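Local coordinates for protein putative activator of HSP90 (Plasmodium falciparum, PDB 3N72) that probably binds the chaperone Hsp90 and stimulates its ATPase activity, as Aha1-family activators do, and is represented here by its N-terminal domain, at residues I39-L44 / D127-K132; E77-K82 / D88-S93; P97-F102 / E140-F145; E27-Y32 / Q146-K151. All blocks are in the same frame, centred on the assembly; numbering follows the deposited sequence. Where two conformers were deposited one is given.

How the contacts relate
The four contacts illustrate how chemistry follows depth in the N-terminal domain of an Aha1-type protein. Contact 3 is buried and wholly apolar, an aromatic junction near the centre of the folded chain; contact 4, about 10 Å from it between centres, lies at the surface and rests on one short polar bond, yet Phe145 and Tyr29 touch across the two. Contacts 1 and 2, both partly buried, also adjoin: Leu130 meets Trp78, and Leu44 meets Tyr80. Contact 2 is knit by backbone hydrogen bonds within the sheet, whereas contact 1 lays a helix on a strand turn through aliphatic groups. Helix 120-142 serves contacts 1 and 3, and strand 87-100 contacts 2 and 3.

Contact 1: I39-L44 / D127-K132; sequences IEKEDL and DSILKK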
loop_
_atom_site.group_PDB
_atom_site.type_symbol
_atom_site.label_atom_id
_atom_site.label_comp_id
_atom_site.label_asym_id
_atom_site.label_seq_id
_atom_site.Cartn_x
_atom_site.Cartn_y
_atom_site.Cartn_z
ATOM N N ILE B 39 35.456 -1.226 12.518
ATOM C CA ILE B 39 36.149 -2.075 13.488
ATOM C C ILE B 39 37.204 -1.192 14.133
ATOM O O ILE B 39 38.167 -0.761 13.482
ATOM C CB ILE B 39 36.751 -3.328 12.821
ATOM C CG1 ILE B 39 35.664 -4.046 12.029
ATOM C CG2 ILE B 39 37.402 -4.265 13.887
ATOM C CD1 ILE B 39 36.111 -5.290 11.326
ATOM N N GLU B 40 36.978 -0.894 15.407
ATOM C CA GLU B 40 37.760 0.087 16.138
ATOM C C GLU B 40 38.825 -0.598 16.982
ATOM O O GLU B 40 38.525 -1.362 17.908
ATOM C CB GLU B 40 36.843 0.945 17.028
ATOM C CG GLU B 40 35.801 1.769 16.287
ATOM C CD GLU B 40 36.405 2.938 15.515
ATOM O OE1 GLU B 40 37.645 3.107 15.530
ATOM O OE2 GLU B 40 35.640 3.692 14.883
ATOM N N LYS B 41 40.075 -0.343 16.621
ATOM C CA LYS B 41 41.205 -0.829 17.385
ATOM C C LYS B 41 41.881 0.383 18.027
ATOM O O LYS B 41 41.441 1.528 17.857
ATOM C CB LYS B 41 42.175 -1.595 16.480
ATOM C CG LYS B 41 41.578 -2.805 15.773
ATOM C CD LYS B 41 41.628 -4.073 16.639
ATOM C CE LYS B 41 40.509 -4.115 17.660
ATOM N NZ LYS B 41 40.499 -5.371 18.457
ATOM N N GLU B 42 42.967 0.134 18.752
ATOM C CA GLU B 42 43.685 1.216 19.422
ATOM C C GLU B 42 44.202 2.330 18.480
ATOM O O GLU B 42 43.977 3.498 18.745
ATOM C CB GLU B 42 44.818 0.619 20.276
ATOM N N ASP B 43 44.881 1.952 17.390
ATOM C CA ASP B 43 45.564 2.881 16.471
ATOM C C ASP B 43 44.985 2.804 15.055
ATOM O O ASP B 43 45.461 3.501 14.133
ATOM C CB ASP B 43 47.045 2.511 16.350
ATOM C CG ASP B 43 47.842 2.840 17.581
ATOM O OD1 ASP B 43 48.208 1.898 18.305
ATOM O OD2 ASP B 43 48.124 4.039 17.821
ATOM N N LEU B 44 43.993 1.934 14.881
ATOM C CA LEU B 44 43.465 1.632 13.542
ATOM C C LEU B 44 41.946 1.550 13.548
ATOM O O LEU B 44 41.368 0.992 14.482
ATOM C CB LEU B 44 44.000 0.272 13.048
ATOM C CG LEU B 44 45.404 0.118 12.451
ATOM C CD1 LEU B 44 45.692 -1.356 12.163
ATOM C CD2 LEU B 44 45.577 0.952 11.187
ATOM N N ASP B 127 46.393 -10.370 9.074
ATOM C CA ASP B 127 46.637 -11.402 10.085
ATOM C C ASP B 127 46.151 -10.998 11.466
ATOM O O ASP B 127 45.559 -11.811 12.169
ATOM C CB ASP B 127 48.126 -11.754 10.161
ATOM C CG ASP B 127 48.601 -12.556 8.974
ATOM O OD1 ASP B 127 47.777 -13.218 8.287
ATOM O OD2 ASP B 127 49.827 -12.542 8.744
ATOM N N SER B 128 46.391 -9.752 11.855
ATOM C CA SER B 128 46.124 -9.346 13.237
ATOM C C SER B 128 44.669 -9.027 13.513
ATOM O O SER B 128 44.208 -9.210 14.634
ATOM C CB SER B 128 46.989 -8.166 13.677
ATOM O OG SER B 128 46.743 -7.016 12.901
ATOM N N ILE B 129 43.951 -8.558 12.497
ATOM C CA ILE B 129 42.588 -8.066 12.700
ATOM C C ILE B 129 41.574 -8.774 11.803
ATOM O O ILE B 129 40.526 -9.226 12.285
ATOM C CB ILE B 129 42.495 -6.535 12.463
ATOM C CG1 ILE B 129 43.411 -5.781 13.423
ATOM C CG2 ILE B 129 41.045 -5.997 12.653
ATOM C CD1 ILE B 129 43.512 -4.331 13.072
ATOM N N LEU B 130 41.869 -8.863 10.507
ATOM C CA LEU B 130 40.811 -9.201 9.531
ATOM C C LEU B 130 40.403 -10.668 9.504
ATOM O O LEU B 130 39.201 -10.984 9.470
ATOM C CB LEU B 130 41.169 -8.727 8.112
ATOM C CG LEU B 130 41.236 -7.221 7.864
ATOM C CD1 LEU B 130 41.854 -6.986 6.526
ATOM C CD2 LEU B 130 39.843 -6.574 7.903
ATOM N N LYS B 131 41.393 -11.555 9.513
ATOM C CA LYS B 131 41.143 -12.975 9.272
ATOM C C LYS B 131 40.256 -13.618 10.328
ATOM O O LYS B 131 39.602 -14.615 10.052
ATOM C CB LYS B 131 42.455 -13.759 9.098
ATOM C CG LYS B 131 43.252 -14.036 10.357
ATOM C CD LYS B 131 44.548 -14.796 9.989
ATOM C CE LYS B 131 45.451 -15.051 11.177
ATOM N NZ LYS B 131 46.658 -15.805 10.752
ATOM N N LYS B 132 40.234 -13.054 11.534
ATOM C CA LYS B 132 39.367 -13.593 12.567
ATOM C C LYS B 132 38.337 -12.555 13.045
ATOM O O LYS B 132 37.142 -12.710 12.776
ATOM C CB LYS B 132 40.180 -14.224 13.714
ATOM C CG LYS B 132 39.341 -15.044 14.690
ATOM C CD LYS B 132 40.177 -15.571 15.878
ATOM C CE LYS B 132 39.354 -16.473 16.804
ATOM N NZ LYS B 132 38.164 -15.770 17.373
#
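Lys41 N donates to Leu44 O at 2.8 Å, closing the turn that presents both residues to Ile129 of the facing helix. With the loop closed, Lys41 and Leu44 both face the helix, and the terminal methyl of Ile129 settles against both: CD1 lies 3.7 Å from Lys41 CG and 3.8 Å from Leu44 CD1. Ile129 reaches them because its CG1 branch is anti to its own carbonyl carbon (chi1 -60°) and runs on extended, while the shorter branch turns to Ile39, with Ile129 CG2 and Ile39 CG2 4.2 Å apart. One isoleucine thus engages three residues with two methyls.

Lys41 contributes the middle of its chain, not its tip. Bends at its second and third torsions carry the methylenes past Ile129, the two side chains running in opposite directions, and the amino group ends in a salt bridge with Glu133, one turn further along the helix.

The contact exemplifies a helix seated on the end of a hairpin: segment 127-132 of helix 120-142, where the helix widens into a pi-type turn, faces the reversal between strands 39-40 and 44-62. Ile46 of the latter strand touches both Ile39 and Ile129, and Leu44 continues onto Tyr80 and Lys82 of strand 65-82.

Contact 2: E77-K82 / D88-S93; sequences EWLYSK and DYFGGS
Trp78 (chi1 68°) and Tyr80 (chi1 63°) both place CG between the backbone N and the carbonyl carbon, a crowded position that folds their rings across the neighbouring strand, over Gly91 and Tyr89 respectively. The strands form an antiparallel beta hairpin interrupted by a classic beta bulge, in which Gly91 and Gly92 together face Trp78. Trp78 O accepts from both glycines, Gly91 N at 3.0 Å and Gly92 N at 3.2 Å, and Trp78 N donates to Gly92 O at 2.9 Å. The register therefore shifts by one residue between Trp78 and Leu79, beyond which Tyr80 and Tyr89 make a regular hydrogen-bonded pair.

The indole shows what the bulge accommodates. Gly91 CA stands 3.4 Å from the centroid of the Trp78 six-membered ring, only 6° off its normal, a CH-pi contact that is possible because neither Gly91 nor Gly92 puts a side chain against the indole, whose face lies over Gly91 C and Gly92 N as well. Trp78 NE1 donates to Glu114 O of strand 112-115, and Leu122 and Leu130 of helix 120-142 also pack on the indole.

Tyr80 repeats the scheme with a side chain: Tyr89 CB sits over its ring face, 3.4 Å from Tyr80 CZ, whereas the two rings, though nearly parallel, are offset too far to stack. On the face bearing Leu79 and Phe90, Leu79 CG approaches Phe90 CD1. Near the tyrosines, a water donates to Phe90 O at 2.6 Å and makes a weak, longer link to Tyr80 OH.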
loop_
_atom_site.group_PDB
_atom_site.type_symbol
_atom_site.label_atom_id
_atom_site.label_comp_id
_atom_site.label_asym_id
_atom_site.label_seq_id
_atom_site.Cartn_x
_atom_site.Cartn_y
_atom_site.Cartn_z
ATOM N N GLU B 77 34.811 -3.609 -0.807
ATOM C CA GLU B 77 36.201 -3.337 -0.508
ATOM C C GLU B 77 36.401 -2.972 0.964
ATOM O O GLU B 77 35.488 -2.485 1.602
ATOM C CB GLU B 77 36.731 -2.263 -1.445
ATOM C CG GLU B 77 36.705 -2.786 -2.906
ATOM C CD GLU B 77 37.004 -1.697 -3.965
ATOM O OE1 GLU B 77 37.047 -0.507 -3.605
ATOM O OE2 GLU B 77 37.214 -2.049 -5.160
ATOM N N TRP B 78 37.586 -3.249 1.494
ATOM C CA TRP B 78 37.913 -2.848 2.873
ATOM C C TRP B 78 39.028 -1.816 2.851
ATOM O O TRP B 78 39.869 -1.802 1.940
ATOM C CB TRP B 78 38.290 -4.049 3.744
ATOM C CG TRP B 78 39.618 -4.757 3.395
ATOM C CD1 TRP B 78 39.795 -5.779 2.504
ATOM C CD2 TRP B 78 40.909 -4.507 3.983
ATOM N NE1 TRP B 78 41.120 -6.177 2.488
ATOM C CE2 TRP B 78 41.826 -5.423 3.391
ATOM C CE3 TRP B 78 41.378 -3.611 4.967
ATOM C CZ2 TRP B 78 43.194 -5.441 3.723
ATOM C CZ3 TRP B 78 42.735 -3.648 5.313
ATOM C CH2 TRP B 78 43.623 -4.552 4.689
ATOM N N LEU B 79 39.016 -0.940 3.852
ATOM C CA LEU B 79 39.947 0.172 3.947
ATOM C C LEU B 79 40.342 0.297 5.412
ATOM O O LEU B 79 39.730 -0.316 6.294
ATOM C CB LEU B 79 39.302 1.484 3.428
ATOM C CG LEU B 79 38.947 1.604 1.924
ATOM C CD1 LEU B 79 37.484 1.213 1.627
ATOM C CD2 LEU B 79 39.207 3.029 1.411
ATOM N N TYR B 80 41.359 1.113 5.674
ATOM C CA TYR B 80 41.731 1.346 7.063
ATOM C C TYR B 80 42.207 2.754 7.292
ATOM O O TYR B 80 42.749 3.401 6.389
ATOM C CB TYR B 80 42.774 0.331 7.546
ATOM C CG TYR B 80 44.096 0.399 6.818
ATOM C CD1 TYR B 80 44.246 -0.201 5.564
ATOM C CD2 TYR B 80 45.200 1.053 7.380
ATOM C CE1 TYR B 80 45.453 -0.161 4.884
ATOM C CE2 TYR B 80 46.442 1.091 6.690
ATOM C CZ TYR B 80 46.536 0.485 5.431
ATOM O OH TYR B 80 47.714 0.497 4.682
ATOM N N SER B 81 41.976 3.243 8.511
ATOM C CA SER B 81 42.465 4.537 8.953
ATOM C C SER B 81 43.506 4.326 10.044
ATOM O O SER B 81 43.292 3.555 10.979
ATOM C CB SER B 81 41.312 5.387 9.512
ATOM O OG SER B 81 40.369 5.689 8.504
ATOM N N LYS B 82 44.640 4.992 9.900
ATOM C CA LYS B 82 45.641 5.040 10.960
ATOM C C LYS B 82 45.131 6.142 11.881
ATOM O O LYS B 82 45.341 7.320 11.602
ATOM C CB LYS B 82 47.017 5.342 10.376
ATOM C CG LYS B 82 47.589 4.168 9.593
ATOM C CD LYS B 82 49.097 4.240 9.381
ATOM C CE LYS B 82 49.581 2.906 8.782
ATOM N NZ LYS B 82 50.999 2.895 8.305
ATOM N N ASP B 88 43.726 7.715 5.627
ATOM C CA ASP B 88 42.930 6.550 5.213
ATOM C C ASP B 88 43.603 5.859 4.033
ATOM O O ASP B 88 44.126 6.528 3.156
ATOM C CB ASP B 88 41.535 6.987 4.779
ATOM C CG ASP B 88 40.813 7.779 5.852
ATOM O OD1 ASP B 88 40.906 7.397 7.041
ATOM O OD2 ASP B 88 40.175 8.805 5.512
ATOM N N TYR B 89 43.553 4.533 4.008
ATOM C CA TYR B 89 44.194 3.729 2.969
ATOM C C TYR B 89 43.271 2.651 2.413
ATOM O O TYR B 89 42.419 2.124 3.127
ATOM C CB TYR B 89 45.416 3.035 3.563
ATOM C CG TYR B 89 46.499 3.956 4.018
ATOM C CD1 TYR B 89 47.538 4.316 3.159
ATOM C CD2 TYR B 89 46.510 4.452 5.333
ATOM C CE1 TYR B 89 48.540 5.151 3.593
ATOM C CE2 TYR B 89 47.524 5.295 5.769
ATOM C CZ TYR B 89 48.520 5.640 4.888
ATOM O OH TYR B 89 49.525 6.453 5.306
ATOM N N PHE B 90 43.470 2.305 1.146
ATOM C CA PHE B 90 42.830 1.150 0.554
ATOM C C PHE B 90 43.500 -0.167 0.978
ATOM O O PHE B 90 44.726 -0.314 0.927
ATOM C CB PHE B 90 42.881 1.287 -0.978
ATOM C CG PHE B 90 42.159 0.200 -1.688
ATOM C CD1 PHE B 90 40.768 0.105 -1.604
ATOM C CD2 PHE B 90 42.847 -0.723 -2.449
ATOM C CE1 PHE B 90 40.080 -0.901 -2.250
ATOM C CE2 PHE B 90 42.142 -1.747 -3.104
ATOM C CZ PHE B 90 40.773 -1.824 -3.004
ATOM N N GLY B 91 42.684 -1.157 1.335
ATOM C CA GLY B 91 43.187 -2.452 1.809
ATOM C C GLY B 91 43.025 -3.603 0.833
ATOM O O GLY B 91 43.982 -4.364 0.561
ATOM N N GLY B 92 41.808 -3.765 0.320
ATOM C CA GLY B 92 41.572 -4.854 -0.610
ATOM C C GLY B 92 40.104 -5.160 -0.771
ATOM O O GLY B 92 39.254 -4.270 -0.652
ATOM N N SER B 93 39.819 -6.417 -1.095
ATOM C CA SER B 93 38.449 -6.836 -1.431
ATOM C C SER B 93 37.920 -7.831 -0.411
ATOM O O SER B 93 38.692 -8.527 0.253
ATOM C CB SER B 93 38.395 -7.465 -2.832
ATOM O OG SER B 93 39.155 -8.677 -2.860
HETATM O O HOH W 1 47.201 0.544 1.320
#

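Contact 3: P97-F102 / E140-F145; sequences PDFSTF and ECLKNF
Phe99 meets Leu142 and Phe145 with the outer end of its ring, a face toward the first and an edge toward the second. Its CG is anti to the backbone N (chi1 -179°), extending the ring from the strand until CE1 stands 3.7 Å from Leu142 CB, and CZ 3.7 Å from Phe145 CB. Leu142 CD1 lies over a face, while Phe145 CB is near the ring plane. Phe145 adopts the same kind of first torsion, and its ring is turned so that Phe99 CE2 points at one of its faces, displaced toward the rim and 3.7 Å from CG of Phe145. The result is a T-shaped pair, with centroids 5.5 Å apart and planes at 85°. All three residues are buried, in the apolar interior between the sheet and the helices.

The receiving side is a helix-to-helix corner. A type I beta turn from Leu142 to Phe145, closed by a bond of 3.0 Å from Phe145 N to Leu142 O, joins helix 120-142 to helix 145-161 and brings both side chains round the strand residue. Leu142 keeps CG beside its backbone N with the chain extended beyond, which carries CD1 over the face of the Phe99 ring; Leu142 O also lies close to the CZ atom of that ring.

On the strand side, Ser100 is the N-cap of helix 101-105, its side chain capping a backbone N, and Ser100 N in turn donates to Ser103 OG. Phe99 meets Tyr109 in a second edge-to-face pair, while Phe145 continues to the ring of Phe70 and Leu142 to Ile74 of strand 65-82.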
loop_
_atom_site.group_PDB
_atom_site.type_symbol
_atom_site.label_atom_id
_atom_site.label_comp_id
_atom_site.label_asym_id
_atom_site.label_seq_id
_atom_site.Cartn_x
_atom_site.Cartn_y
_atom_site.Cartn_z
ATOM N N PRO B 97 30.292 -15.066 -0.947
ATOM C CA PRO B 97 29.695 -15.567 -2.182
ATOM C C PRO B 97 28.292 -16.150 -1.987
ATOM O O PRO B 97 27.542 -16.298 -2.962
ATOM C CB PRO B 97 30.689 -16.639 -2.626
ATOM C CG PRO B 97 31.439 -16.996 -1.425
ATOM C CD PRO B 97 31.521 -15.792 -0.589
ATOM N N ASP B 98 27.927 -16.430 -0.747
ATOM C CA ASP B 98 26.686 -17.140 -0.478
ATOM C C ASP B 98 26.007 -16.709 0.810
ATOM O O ASP B 98 25.993 -17.442 1.796
ATOM C CB ASP B 98 26.943 -18.648 -0.455
ATOM C CG ASP B 98 25.667 -19.451 -0.320
ATOM O OD1 ASP B 98 24.618 -19.011 -0.867
ATOM O OD2 ASP B 98 25.708 -20.506 0.350
ATOM N N PHE B 99 25.424 -15.526 0.813
ATOM C CA PHE B 99 24.705 -15.062 2.000
ATOM C C PHE B 99 23.222 -15.371 1.757
ATOM O O PHE B 99 22.583 -14.704 0.970
ATOM C CB PHE B 99 24.978 -13.553 2.201
ATOM C CG PHE B 99 24.306 -12.971 3.406
ATOM C CD1 PHE B 99 24.812 -13.183 4.678
ATOM C CD2 PHE B 99 23.140 -12.237 3.258
ATOM C CE1 PHE B 99 24.151 -12.627 5.803
ATOM C CE2 PHE B 99 22.490 -11.715 4.332
ATOM C CZ PHE B 99 22.976 -11.904 5.613
ATOM N N SER B 100 22.674 -16.369 2.438
ATOM C CA SER B 100 21.379 -16.901 2.054
ATOM C C SER B 100 20.536 -17.319 3.253
ATOM O O SER B 100 21.034 -17.421 4.389
ATOM C CB SER B 100 21.588 -18.099 1.126
ATOM O OG SER B 100 22.048 -19.231 1.862
ATOM N N THR B 101 19.255 -17.601 3.006
ATOM C CA THR B 101 18.431 -18.188 4.076
ATOM C C THR B 101 19.152 -19.373 4.769
ATOM O O THR B 101 19.180 -19.467 6.006
ATOM C CB THR B 101 17.046 -18.628 3.548
ATOM O OG1 THR B 101 16.462 -17.548 2.823
ATOM C CG2 THR B 101 16.091 -18.996 4.719
ATOM N N PHE B 102 19.732 -20.264 3.970
ATOM C CA PHE B 102 20.365 -21.499 4.469
ATOM C C PHE B 102 21.660 -21.192 5.241
ATOM O O PHE B 102 21.865 -21.696 6.359
ATOM C CB PHE B 102 20.678 -22.470 3.300
ATOM C CG PHE B 102 19.597 -22.543 2.222
ATOM C CD1 PHE B 102 18.238 -22.554 2.553
ATOM C CD2 PHE B 102 19.960 -22.642 0.867
ATOM C CE1 PHE B 102 17.243 -22.626 1.544
ATOM C CE2 PHE B 102 18.998 -22.724 -0.144
ATOM C CZ PHE B 102 17.627 -22.716 0.194
ATOM N N GLU B 140 28.386 -10.359 12.528
ATOM C CA GLU B 140 27.537 -9.695 13.524
ATOM C C GLU B 140 26.717 -8.571 12.878
ATOM O O GLU B 140 25.529 -8.411 13.176
ATOM C CB GLU B 140 28.398 -9.155 14.663
ATOM C CG GLU B 140 27.667 -8.746 15.893
ATOM C CD GLU B 140 28.596 -8.128 16.944
ATOM O OE1 GLU B 140 28.413 -8.449 18.139
ATOM O OE2 GLU B 140 29.503 -7.322 16.580
ATOM N N CYS B 141 27.368 -7.803 12.003
ATOM C CA CYS B 141 26.731 -6.732 11.250
ATOM C C CYS B 141 25.504 -7.220 10.477
ATOM O O CYS B 141 24.485 -6.529 10.420
ATOM C CB CYS B 141 27.730 -6.127 10.271
ATOM S SG CYS B 141 27.148 -4.636 9.458
ATOM N N LEU B 142 25.632 -8.401 9.876
ATOM C CA LEU B 142 24.612 -8.951 8.961
ATOM C C LEU B 142 23.596 -9.908 9.612
ATOM O O LEU B 142 22.596 -10.299 8.961
ATOM C CB LEU B 142 25.275 -9.665 7.770
ATOM C CG LEU B 142 26.071 -8.768 6.811
ATOM C CD1 LEU B 142 26.720 -9.642 5.760
ATOM C CD2 LEU B 142 25.139 -7.750 6.148
ATOM N N LYS B 143 23.827 -10.257 10.874
ATOM C CA LYS B 143 23.084 -11.357 11.512
ATOM C C LYS B 143 21.572 -11.155 11.612
ATOM O O LYS B 143 20.830 -12.130 11.630
ATOM C CB LYS B 143 23.672 -11.705 12.884
ATOM C CG LYS B 143 23.451 -10.662 13.955
ATOM C CD LYS B 143 24.038 -11.115 15.292
ATOM C CE LYS B 143 23.966 -10.005 16.330
ATOM N NZ LYS B 143 24.264 -10.485 17.712
ATOM N N ASN B 144 21.118 -9.905 11.659
ATOM C CA ASN B 144 19.671 -9.608 11.777
ATOM C C ASN B 144 18.946 -9.462 10.434
ATOM O O ASN B 144 17.779 -9.040 10.382
ATOM C CB ASN B 144 19.441 -8.348 12.628
ATOM C CG ASN B 144 19.842 -8.532 14.071
ATOM O OD1 ASN B 144 20.109 -9.648 14.525
ATOM N ND2 ASN B 144 19.885 -7.428 14.808
ATOM N N PHE B 145 19.616 -9.840 9.346
ATOM C CA PHE B 145 19.054 -9.627 8.024
ATOM C C PHE B 145 17.657 -10.223 7.898
ATOM O O PHE B 145 16.750 -9.546 7.391
ATOM C CB PHE B 145 19.949 -10.212 6.931
ATOM C CG PHE B 145 19.405 -10.000 5.553
ATOM C CD1 PHE B 145 19.702 -8.850 4.859
ATOM C CD2 PHE B 145 18.550 -10.931 4.968
ATOM C CE1 PHE B 145 19.166 -8.617 3.577
ATOM C CE2 PHE B 145 18.028 -10.724 3.677
ATOM C CZ PHE B 145 18.318 -9.576 2.992
#

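Contact 4: E27-Y32 / Q146-K151; sequences ESYIKY and QEDLLK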
loop_
_atom_site.group_PDB
_atom_site.type_symbol
_atom_site.label_atom_id
_atom_site.label_comp_id
_atom_site.label_asym_id
_atom_site.label_seq_id
_atom_site.Cartn_x
_atom_site.Cartn_y
_atom_site.Cartn_z
ATOM N N GLU B 27 19.243 -4.969 -0.935
ATOM C CA GLU B 27 20.443 -4.283 -1.414
ATOM C C GLU B 27 20.740 -3.078 -0.529
ATOM O O GLU B 27 21.853 -2.940 -0.032
ATOM C CB GLU B 27 20.264 -3.869 -2.886
ATOM C CG GLU B 27 20.355 -5.038 -3.889
ATOM C CD GLU B 27 20.264 -4.579 -5.336
ATOM O OE1 GLU B 27 20.518 -3.397 -5.604
ATOM O OE2 GLU B 27 19.976 -5.395 -6.227
ATOM N N SER B 28 19.742 -2.213 -0.307
ATOM C CA SER B 28 19.914 -1.039 0.588
ATOM C C SER B 28 20.349 -1.405 2.007
ATOM O O SER B 28 21.223 -0.739 2.577
ATOM C CB SER B 28 18.635 -0.196 0.650
ATOM O OG SER B 28 18.423 0.477 -0.575
ATOM N N TYR B 29 19.755 -2.465 2.578
ATOM C CA TYR B 29 20.060 -2.875 3.945
ATOM C C TYR B 29 21.482 -3.329 4.060
ATOM O O TYR B 29 22.235 -2.911 4.971
ATOM C CB TYR B 29 19.132 -4.024 4.348
ATOM C CG TYR B 29 19.330 -4.596 5.728
ATOM C CD1 TYR B 29 18.576 -4.122 6.811
ATOM C CD2 TYR B 29 20.218 -5.632 5.952
ATOM C CE1 TYR B 29 18.716 -4.655 8.061
ATOM C CE2 TYR B 29 20.373 -6.178 7.224
ATOM C CZ TYR B 29 19.608 -5.678 8.271
ATOM O OH TYR B 29 19.726 -6.197 9.536
ATOM N N ILE B 30 21.852 -4.231 3.157
ATOM C CA ILE B 30 23.217 -4.800 3.177
ATOM C C ILE B 30 24.272 -3.672 2.958
ATOM O O ILE B 30 25.234 -3.553 3.713
ATOM C CB ILE B 30 23.345 -5.980 2.188
ATOM C CG1 ILE B 30 22.457 -7.161 2.674
ATOM C CG2 ILE B 30 24.819 -6.379 1.994
ATOM C CD1 ILE B 30 22.323 -8.284 1.665
ATOM N N LYS B 31 24.039 -2.815 1.984
ATOM C CA LYS B 31 24.919 -1.646 1.759
ATOM C C LYS B 31 25.022 -0.725 3.007
ATOM O O LYS B 31 26.131 -0.374 3.450
ATOM C CB LYS B 31 24.479 -0.867 0.515
ATOM C CG LYS B 31 24.725 -1.598 -0.797
ATOM C CD LYS B 31 24.221 -0.762 -1.966
ATOM C CE LYS B 31 24.227 -1.545 -3.267
ATOM N NZ LYS B 31 23.279 -0.925 -4.251
ATOM N N TYR B 32 23.883 -0.400 3.618
ATOM C CA TYR B 32 23.867 0.536 4.740
ATOM C C TYR B 32 24.663 -0.030 5.897
ATOM O O TYR B 32 25.519 0.669 6.480
ATOM C CB TYR B 32 22.426 0.798 5.224
ATOM C CG TYR B 32 22.402 1.705 6.444
ATOM C CD1 TYR B 32 22.452 3.087 6.298
ATOM C CD2 TYR B 32 22.393 1.180 7.737
ATOM C CE1 TYR B 32 22.461 3.924 7.397
ATOM C CE2 TYR B 32 22.419 2.024 8.849
ATOM C CZ TYR B 32 22.442 3.384 8.657
ATOM O OH TYR B 32 22.452 4.217 9.754
ATOM N N GLN B 146 17.498 -11.475 8.319
ATOM C CA GLN B 146 16.240 -12.185 8.120
ATOM C C GLN B 146 15.160 -11.560 8.974
ATOM O O GLN B 146 14.045 -11.329 8.491
ATOM C CB GLN B 146 16.363 -13.665 8.459
ATOM C CG GLN B 146 15.027 -14.438 8.242
ATOM C CD GLN B 146 15.183 -15.920 8.436
ATOM O OE1 GLN B 146 15.685 -16.608 7.568
ATOM N NE2 GLN B 146 14.789 -16.415 9.595
ATOM N N GLU B 147 15.475 -11.293 10.241
ATOM C CA GLU B 147 14.490 -10.581 11.088
ATOM C C GLU B 147 14.079 -9.223 10.523
ATOM O O GLU B 147 12.866 -8.897 10.481
ATOM C CB GLU B 147 14.934 -10.505 12.552
ATOM C CG GLU B 147 15.130 -11.899 13.175
ATOM C CD GLU B 147 13.940 -12.843 12.937
ATOM O OE1 GLU B 147 12.779 -12.425 13.180
ATOM O OE2 GLU B 147 14.165 -14.002 12.493
ATOM N N ASP B 148 15.048 -8.440 10.048
ATOM C CA ASP B 148 14.681 -7.157 9.455
ATOM C C ASP B 148 13.909 -7.279 8.151
ATOM O O ASP B 148 13.000 -6.462 7.876
ATOM C CB ASP B 148 15.894 -6.231 9.376
ATOM C CG ASP B 148 16.459 -5.933 10.758
ATOM O OD1 ASP B 148 15.687 -5.943 11.735
ATOM O OD2 ASP B 148 17.667 -5.718 10.879
ATOM N N LEU B 149 14.245 -8.292 7.354
ATOM C CA LEU B 149 13.477 -8.590 6.145
ATOM C C LEU B 149 12.001 -8.869 6.497
ATOM O O LEU B 149 11.075 -8.371 5.826
ATOM C CB LEU B 149 14.078 -9.784 5.410
ATOM C CG LEU B 149 13.262 -10.289 4.203
ATOM C CD1 LEU B 149 13.214 -9.244 3.099
ATOM C CD2 LEU B 149 13.909 -11.599 3.695
ATOM N N LEU B 150 11.799 -9.659 7.535
ATOM C CA LEU B 150 10.421 -9.993 7.981
ATOM C C LEU B 150 9.664 -8.791 8.502
ATOM O O LEU B 150 8.469 -8.685 8.263
ATOM C CB LEU B 150 10.408 -11.130 8.998
ATOM C CG LEU B 150 10.920 -12.471 8.470
ATOM C CD1 LEU B 150 10.864 -13.532 9.563
ATOM C CD2 LEU B 150 10.213 -12.946 7.185
ATOM N N LYS B 151 10.340 -7.884 9.206
ATOM C CA LYS B 151 9.685 -6.640 9.640
ATOM C C LYS B 151 9.342 -5.776 8.439
ATOM O O LYS B 151 8.291 -5.169 8.414
ATOM C CB LYS B 151 10.578 -5.829 10.580
ATOM C CG LYS B 151 10.764 -6.374 11.955
ATOM C CD LYS B 151 11.437 -5.269 12.759
ATOM C CE LYS B 151 12.043 -5.769 14.014
ATOM N NZ LYS B 151 13.164 -4.811 14.295
#
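Between segments 27-32 and 146-151 the contact is made by Tyr29 and Asp148 alone, and it is tight. Tyr29 OH donates to Asp148 OD2 at 2.5 Å, a short bond that uses the anti lone pair, the one directed away from the other carboxylate oxygen. The tyrosine ring stretches straight out from its helix, CG anti to the backbone N (chi1 179°), and crosses the aspartate at about a right angle, with ring and carboxylate planes 60° apart. Asp148 OD2 lies at the ring edge near its plane, 3.2 Å from Tyr29 CE1, and Asp148 CB follows at 3.5 Å from the same CE1 carbon. Bonding and edge packing thus act on the same corner of the phenol.

The other half of the carboxylate is more loosely engaged. Asp148 OD1 has Lys151 NZ, one turn further along its own helix, at 3.8 Å, a long ion pair that would hold the group only weakly. Both contact residues remain partly exposed, as befits a polar bridge at the protein surface, although the Tyr29 ring also meets Trp25 and Phe145.

Beyond the bridge, other residues of the same helices pack on the antiparallel sheet: Ile30 of helix 23-35 rests on Val53, Tyr72 and Ile74, and Leu149 of helix 145-161 on Val59 of strand 44-62, with Trp25 packed against both Asp148 and Leu149.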